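Local coordinates for acyl-CoA N-acyltransferases (NAT) superfamily protein (Arabidopsis thaliana, PDB 6TH0), which probably transfers the acetyl group of acetyl-CoA to the N-terminal methionine of transmembrane proteins and to protein lysines, as the GNAT-fold part of the plant N-alpha-acetyltransferase NAA60, at residues A[69-74]-A[91-96]; A[155-160]-A[168-173]. One frame throughout, in Å; residues are numbered along the deposited sequence.

Contact 1: residues A[69-74]-A[91-96]; sequences AKIVLA and EGTLVY
Tyr96 lies on the same face as Lys70 and Val72, and with CG anti to the backbone N (chi1 -178°) its ring stands beside the Lys70 chain. Val72 turns CG2 beside its own backbone N and lays that methyl against Tyr96 CB at 3.8 Å, while the extended Lys70 chain runs past the ring with Lys70 CE 4.2 Å from Tyr96 CD2. On the other face, Ile71 reaches over with its terminal methyl, CD1, to meet Val95 CG2 at 3.7 Å, and Val95 CG1 takes the CB of Ala69.

The backbones are two antiparallel strands with the hydrogen-bonded pairs Lys70–Tyr96 and Val72–Leu94 and the non-hydrogen-bonded pair Ile71–Val95 between them. Tyr96 N gives the straightest of the bonds, to Lys70 O (2.9 Å, 172° at the hydrogen). Beyond Leu73 the chain bends, yet Ala74 N still finds Gly92 O at 2.9 Å. Glu91 OE2 sits 3.5 Å from Leu73 CB, but its hydrogen bond goes to Lys75 N. Phi of Gly92 is positive (86°), and a side chain there would jam against the preceding carbonyl.

These are neighbouring strands of the GNAT sheet: 63-73 is flanked by 45-52, and 93-102 by 129-137. From 129-137, Tyr133 meets the Tyr96 ring and His135 ND1 bonds its OH; helix 111-123 packs on Val95 through Val119 and Ser123.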
loop_
_atom_site.group_PDB
_atom_site.type_symbol
_atom_site.label_atom_id
_atom_site.label_comp_id
_atom_site.label_asym_id
_atom_site.label_seq_id
_atom_site.Cartn_x
_atom_site.Cartn_y
_atom_site.Cartn_z
ATOM N N ALA A 69 4.631 0.757 -0.994
ATOM C CA ALA A 69 4.692 1.488 0.263
ATOM C C ALA A 69 6.019 2.240 0.344
ATOM O O ALA A 69 7.024 1.827 -0.235
ATOM C CB ALA A 69 4.542 0.558 1.478
ATOM N N LYS A 70 6.040 3.307 1.131
ATOM C CA LYS A 70 7.290 4.028 1.322
ATOM C C LYS A 70 7.512 4.260 2.798
ATOM O O LYS A 70 6.583 4.217 3.608
ATOM C CB LYS A 70 7.325 5.372 0.578
ATOM C CG LYS A 70 6.336 6.406 1.099
ATOM C CD LYS A 70 6.623 7.762 0.471
ATOM C CE LYS A 70 5.630 8.826 0.923
ATOM N NZ LYS A 70 5.942 10.143 0.298
ATOM N N ILE A 71 8.760 4.513 3.120
ATOM C CA ILE A 71 9.173 4.684 4.499
ATOM C C ILE A 71 9.152 6.170 4.823
ATOM O O ILE A 71 9.623 7.000 4.032
ATOM C CB ILE A 71 10.557 4.057 4.702
ATOM C CG1 ILE A 71 10.514 2.598 4.232
ATOM C CG2 ILE A 71 10.947 4.121 6.163
ATOM C CD1 ILE A 71 9.596 1.712 5.045
ATOM N N VAL A 72 8.634 6.501 6.006
ATOM C CA VAL A 72 8.390 7.870 6.444
ATOM C C VAL A 72 8.969 8.038 7.844
ATOM O O VAL A 72 8.699 7.214 8.724
ATOM C CB VAL A 72 6.872 8.163 6.467
ATOM C CG1 VAL A 72 6.591 9.605 6.816
ATOM C CG2 VAL A 72 6.233 7.794 5.121
ATOM N N LEU A 73 9.748 9.094 8.061
ATOM C CA LEU A 73 10.161 9.409 9.420
ATOM C C LEU A 73 8.935 9.778 10.246
ATOM O O LEU A 73 8.121 10.608 9.833
ATOM C CB LEU A 73 11.176 10.552 9.428
ATOM C CG LEU A 73 12.587 10.194 8.957
ATOM C CD1 LEU A 73 13.442 11.438 8.844
ATOM C CD2 LEU A 73 13.213 9.236 9.971
ATOM N N ALA A 74 8.796 9.148 11.415
ATOM C CA ALA A 74 7.572 9.321 12.193
ATOM C C ALA A 74 7.258 10.794 12.442
ATOM O O ALA A 74 6.101 11.217 12.323
ATOM C CB ALA A 74 7.673 8.564 13.518
ATOM N N GLU A 91 13.287 8.538 17.215
ATOM C CA GLU A 91 12.094 9.028 16.532
ATOM C C GLU A 91 11.291 7.881 15.931
ATOM O O GLU A 91 10.061 7.807 16.101
ATOM C CB GLU A 91 12.491 10.031 15.454
ATOM C CG GLU A 91 11.355 10.903 14.992
ATOM C CD GLU A 91 11.679 11.632 13.709
ATOM O OE1 GLU A 91 12.762 12.269 13.627
ATOM O OE2 GLU A 91 10.849 11.553 12.777
ATOM N N GLY A 92 11.950 6.984 15.206
ATOM C CA GLY A 92 11.233 5.899 14.573
ATOM C C GLY A 92 10.657 6.264 13.213
ATOM O O GLY A 92 10.718 7.404 12.747
ATOM N N THR A 93 10.139 5.240 12.543
ATOM C CA THR A 93 9.582 5.357 11.206
ATOM C C THR A 93 8.171 4.790 11.148
ATOM O O THR A 93 7.669 4.178 12.090
ATOM C CB THR A 93 10.447 4.621 10.184
ATOM O OG1 THR A 93 10.650 3.274 10.640
ATOM C CG2 THR A 93 11.805 5.344 9.981
ATOM N N LEU A 94 7.573 4.991 9.991
ATOM C CA LEU A 94 6.258 4.477 9.646
ATOM C C LEU A 94 6.334 3.966 8.220
ATOM O O LEU A 94 7.154 4.438 7.430
ATOM C CB LEU A 94 5.190 5.559 9.756
ATOM C CG LEU A 94 4.866 6.051 11.152
ATOM C CD1 LEU A 94 4.138 7.375 11.088
ATOM C CD2 LEU A 94 4.021 5.005 11.858
ATOM N N VAL A 95 5.506 2.966 7.908
ATOM C CA VAL A 95 5.311 2.512 6.534
ATOM C C VAL A 95 4.000 3.097 6.033
ATOM O O VAL A 95 2.968 2.975 6.704
ATOM C CB VAL A 95 5.316 0.976 6.446
ATOM C CG1 VAL A 95 5.084 0.524 5.007
ATOM C CG2 VAL A 95 6.647 0.430 6.972
ATOM N N TYR A 96 4.048 3.758 4.873
ATOM C CA TYR A 96 2.883 4.379 4.247
ATOM C C TYR A 96 2.507 3.598 2.992
ATOM O O TYR A 96 3.254 3.600 2.013
ATOM C CB TYR A 96 3.186 5.842 3.896
ATOM C CG TYR A 96 2.026 6.600 3.279
ATOM C CD1 TYR A 96 0.962 7.047 4.064
ATOM C CD2 TYR A 96 2.004 6.883 1.913
ATOM C CE1 TYR A 96 -0.103 7.737 3.511
ATOM C CE2 TYR A 96 0.941 7.568 1.345
ATOM C CZ TYR A 96 -0.106 7.994 2.140
ATOM O OH TYR A 96 -1.149 8.686 1.563
#

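Contact 2: residues A[155-160]-A[168-173]; sequences VRRLHG and HFDSYL
The Arg157 guanidinium meets its partners at the edge, close to its own plane: Asp170 OD2 lies beside NE and NH1, and Tyr172 OH is near NH2. The carboxylate stands almost upright to it, the planes 82° apart, and the Tyr172 ring is turned nearly perpendicular as well. Arg157 NE forms the salt bridge, 2.7 Å to the anti side of Asp170 OD2, with NH1 adding a weak bond. Arg157 NH2 is 3.1 Å from Tyr172 OH, but the angle is too poor for a hydrogen bond. Tyr172 in turn has Arg156 O at its ring edge. The reach depends on Arg157 being extended from CG to NE, with CG anti to the backbone N (chi1 -173°).

These residues belong to the antiparallel hairpin of strands 153-164 and 167-177, which closes the GNAT sheet on its 153-164 side. Leu158 and Ser171 exchange two 2.9 Å backbone bonds, N to O each way, and Leu173 O takes Val155 N.

At the corner of the chain, Asp170 OD1 accepts Gly160 N at 2.9 Å, and His159 ND1 reaches OD2 weakly. With an alanine in place of Asp170, the Arg157 charge is likely to lose its mate and the Gly160 N-H this acceptor.

On the other face, Leu173 CD2 packs against Val155 CB at 3.7 Å and beside Arg156 NE, whose guanidinium is salt-bridged to Asp81. Ser171 OG is buried against Leu158 CB, 3.6 Å away, with no polar partner in the model.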
loop_
_atom_site.group_PDB
_atom_site.type_symbol
_atom_site.label_atom_id
_atom_site.label_comp_id
_atom_site.label_asym_id
_atom_site.label_seq_id
_atom_site.Cartn_x
_atom_site.Cartn_y
_atom_site.Cartn_z
ATOM N N VAL A 155 -9.178 7.012 11.307
ATOM C CA VAL A 155 -8.884 8.125 12.201
ATOM C C VAL A 155 -9.732 9.361 11.918
ATOM O O VAL A 155 -10.391 9.887 12.821
ATOM C CB VAL A 155 -7.387 8.483 12.125
ATOM C CG1 VAL A 155 -7.078 9.682 13.014
ATOM C CG2 VAL A 155 -6.543 7.280 12.477
ATOM N N ARG A 156 -9.705 9.848 10.678
ATOM C CA ARG A 156 -10.349 11.120 10.368
ATOM C C ARG A 156 -10.501 11.255 8.862
ATOM O O ARG A 156 -9.857 10.550 8.083
ATOM C CB ARG A 156 -9.551 12.300 10.942
ATOM C CG ARG A 156 -8.084 12.355 10.497
ATOM C CD ARG A 156 -7.302 13.168 11.534
ATOM N NE ARG A 156 -5.868 13.053 11.327
ATOM C CZ ARG A 156 -4.959 13.259 12.278
ATOM N NH1 ARG A 156 -5.342 13.579 13.509
ATOM N NH2 ARG A 156 -3.667 13.138 11.998
ATOM N N ARG A 157 -11.341 12.204 8.463
ATOM C CA ARG A 157 -11.592 12.506 7.062
ATOM C C ARG A 157 -10.791 13.732 6.628
ATOM O O ARG A 157 -10.799 14.757 7.319
ATOM C CB ARG A 157 -13.080 12.760 6.837
ATOM C CG ARG A 157 -13.478 12.923 5.376
ATOM C CD ARG A 157 -14.953 13.245 5.269
ATOM N NE ARG A 157 -15.397 13.215 3.884
ATOM C CZ ARG A 157 -16.033 12.185 3.336
ATOM N NH1 ARG A 157 -16.401 12.241 2.070
ATOM N NH2 ARG A 157 -16.303 11.100 4.056
ATOM N N LEU A 158 -10.090 13.615 5.499
ATOM C CA LEU A 158 -9.347 14.724 4.904
ATOM C C LEU A 158 -10.093 15.209 3.664
ATOM O O LEU A 158 -10.287 14.446 2.715
ATOM C CB LEU A 158 -7.923 14.303 4.534
ATOM C CG LEU A 158 -7.024 14.053 5.747
ATOM C CD1 LEU A 158 -7.469 12.832 6.539
ATOM C CD2 LEU A 158 -5.559 13.952 5.350
ATOM N N HIS A 159 -10.457 16.484 3.649
ATOM C CA HIS A 159 -11.251 17.013 2.551
ATOM C C HIS A 159 -10.387 17.399 1.353
ATOM O O HIS A 159 -9.306 17.975 1.502
ATOM C CB HIS A 159 -12.053 18.211 3.043
ATOM C CG HIS A 159 -12.948 17.879 4.196
ATOM N ND1 HIS A 159 -14.206 17.340 4.028
ATOM C CD2 HIS A 159 -12.757 17.981 5.533
ATOM C CE1 HIS A 159 -14.755 17.134 5.212
ATOM N NE2 HIS A 159 -13.897 17.511 6.142
ATOM N N GLY A 160 -10.861 17.057 0.157
ATOM C CA GLY A 160 -10.123 17.434 -1.037
ATOM C C GLY A 160 -8.767 16.781 -1.172
ATOM O O GLY A 160 -7.894 17.329 -1.836
ATOM N N HIS A 168 -12.296 16.724 -7.192
ATOM C CA HIS A 168 -11.708 16.489 -5.875
ATOM C C HIS A 168 -12.552 15.526 -5.048
ATOM O O HIS A 168 -13.784 15.583 -5.069
ATOM C CB HIS A 168 -11.507 17.797 -5.105
ATOM C CG HIS A 168 -10.320 18.587 -5.561
ATOM N ND1 HIS A 168 -10.414 19.605 -6.486
ATOM C CD2 HIS A 168 -9.007 18.476 -5.253
ATOM C CE1 HIS A 168 -9.213 20.106 -6.706
ATOM N NE2 HIS A 168 -8.341 19.436 -5.973
ATOM N N PHE A 169 -11.874 14.630 -4.329
ATOM C CA PHE A 169 -12.531 13.642 -3.486
ATOM C C PHE A 169 -11.847 13.608 -2.130
ATOM O O PHE A 169 -10.638 13.822 -2.033
ATOM C CB PHE A 169 -12.468 12.259 -4.111
ATOM C CG PHE A 169 -13.290 12.141 -5.348
ATOM C CD1 PHE A 169 -14.635 11.821 -5.273
ATOM C CD2 PHE A 169 -12.724 12.401 -6.588
ATOM C CE1 PHE A 169 -15.398 11.729 -6.418
ATOM C CE2 PHE A 169 -13.485 12.313 -7.742
ATOM C CZ PHE A 169 -14.821 11.975 -7.656
ATOM N N ASP A 170 -12.627 13.303 -1.094
ATOM C CA ASP A 170 -12.103 13.207 0.265
ATOM C C ASP A 170 -11.431 11.849 0.478
ATOM O O ASP A 170 -11.658 10.886 -0.262
ATOM C CB ASP A 170 -13.225 13.389 1.294
ATOM C CG ASP A 170 -13.886 14.750 1.211
ATOM O OD1 ASP A 170 -13.366 15.641 0.504
ATOM O OD2 ASP A 170 -14.945 14.930 1.860
ATOM N N SER A 171 -10.589 11.771 1.509
ATOM C CA SER A 171 -9.979 10.507 1.887
ATOM C C SER A 171 -10.228 10.239 3.364
ATOM O O SER A 171 -10.603 11.130 4.134
ATOM C CB SER A 171 -8.468 10.501 1.611
ATOM O OG SER A 171 -7.809 11.379 2.512
ATOM N N TYR A 172 -10.085 8.973 3.742
ATOM C CA TYR A 172 -9.991 8.591 5.145
ATOM C C TYR A 172 -8.557 8.202 5.465
ATOM O O TYR A 172 -7.930 7.451 4.712
ATOM C CB TYR A 172 -10.902 7.413 5.496
ATOM C CG TYR A 172 -12.362 7.727 5.524
ATOM C CD1 TYR A 172 -12.864 8.710 6.360
ATOM C CD2 TYR A 172 -13.261 6.990 4.762
ATOM C CE1 TYR A 172 -14.222 8.975 6.421
ATOM C CE2 TYR A 172 -14.626 7.240 4.829
ATOM C CZ TYR A 172 -15.091 8.240 5.637
ATOM O OH TYR A 172 -16.430 8.504 5.683
ATOM N N LEU A 173 -8.048 8.708 6.585
ATOM C CA LEU A 173 -6.764 8.261 7.118
ATOM C C LEU A 173 -6.962 6.972 7.915
ATOM O O LEU A 173 -7.829 6.917 8.785
ATOM C CB LEU A 173 -6.180 9.336 8.029
ATOM C CG LEU A 173 -5.011 8.892 8.924
ATOM C CD1 LEU A 173 -3.792 8.603 8.060
ATOM C CD2 LEU A 173 -4.692 9.925 10.016
#

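In the fold
Both contacts are antiparallel strand pairings in one mixed sheet, with centres about 20 Å apart and nearest atoms about 6 Å apart. They share no strand: contact 1 joins 63-73 to 93-102 inside the sheet, contact 2 the outermost strand 153-164 to 167-177. Strand 129-137 runs between the two pairs, and its Tyr133 and His135 touch both, meeting Tyr96 on one side and Leu173 on the other. Contact 1 is partly buried and relies on backbone bonds and aliphatic packing; contact 2 lies at the surface and adds a salt bridge and further N-H bonds to the Asp170 carboxylate. The side chain of Tyr96 is about 8 Å, and that of Ser171 about 7 Å, from the bound acetyl-CoA.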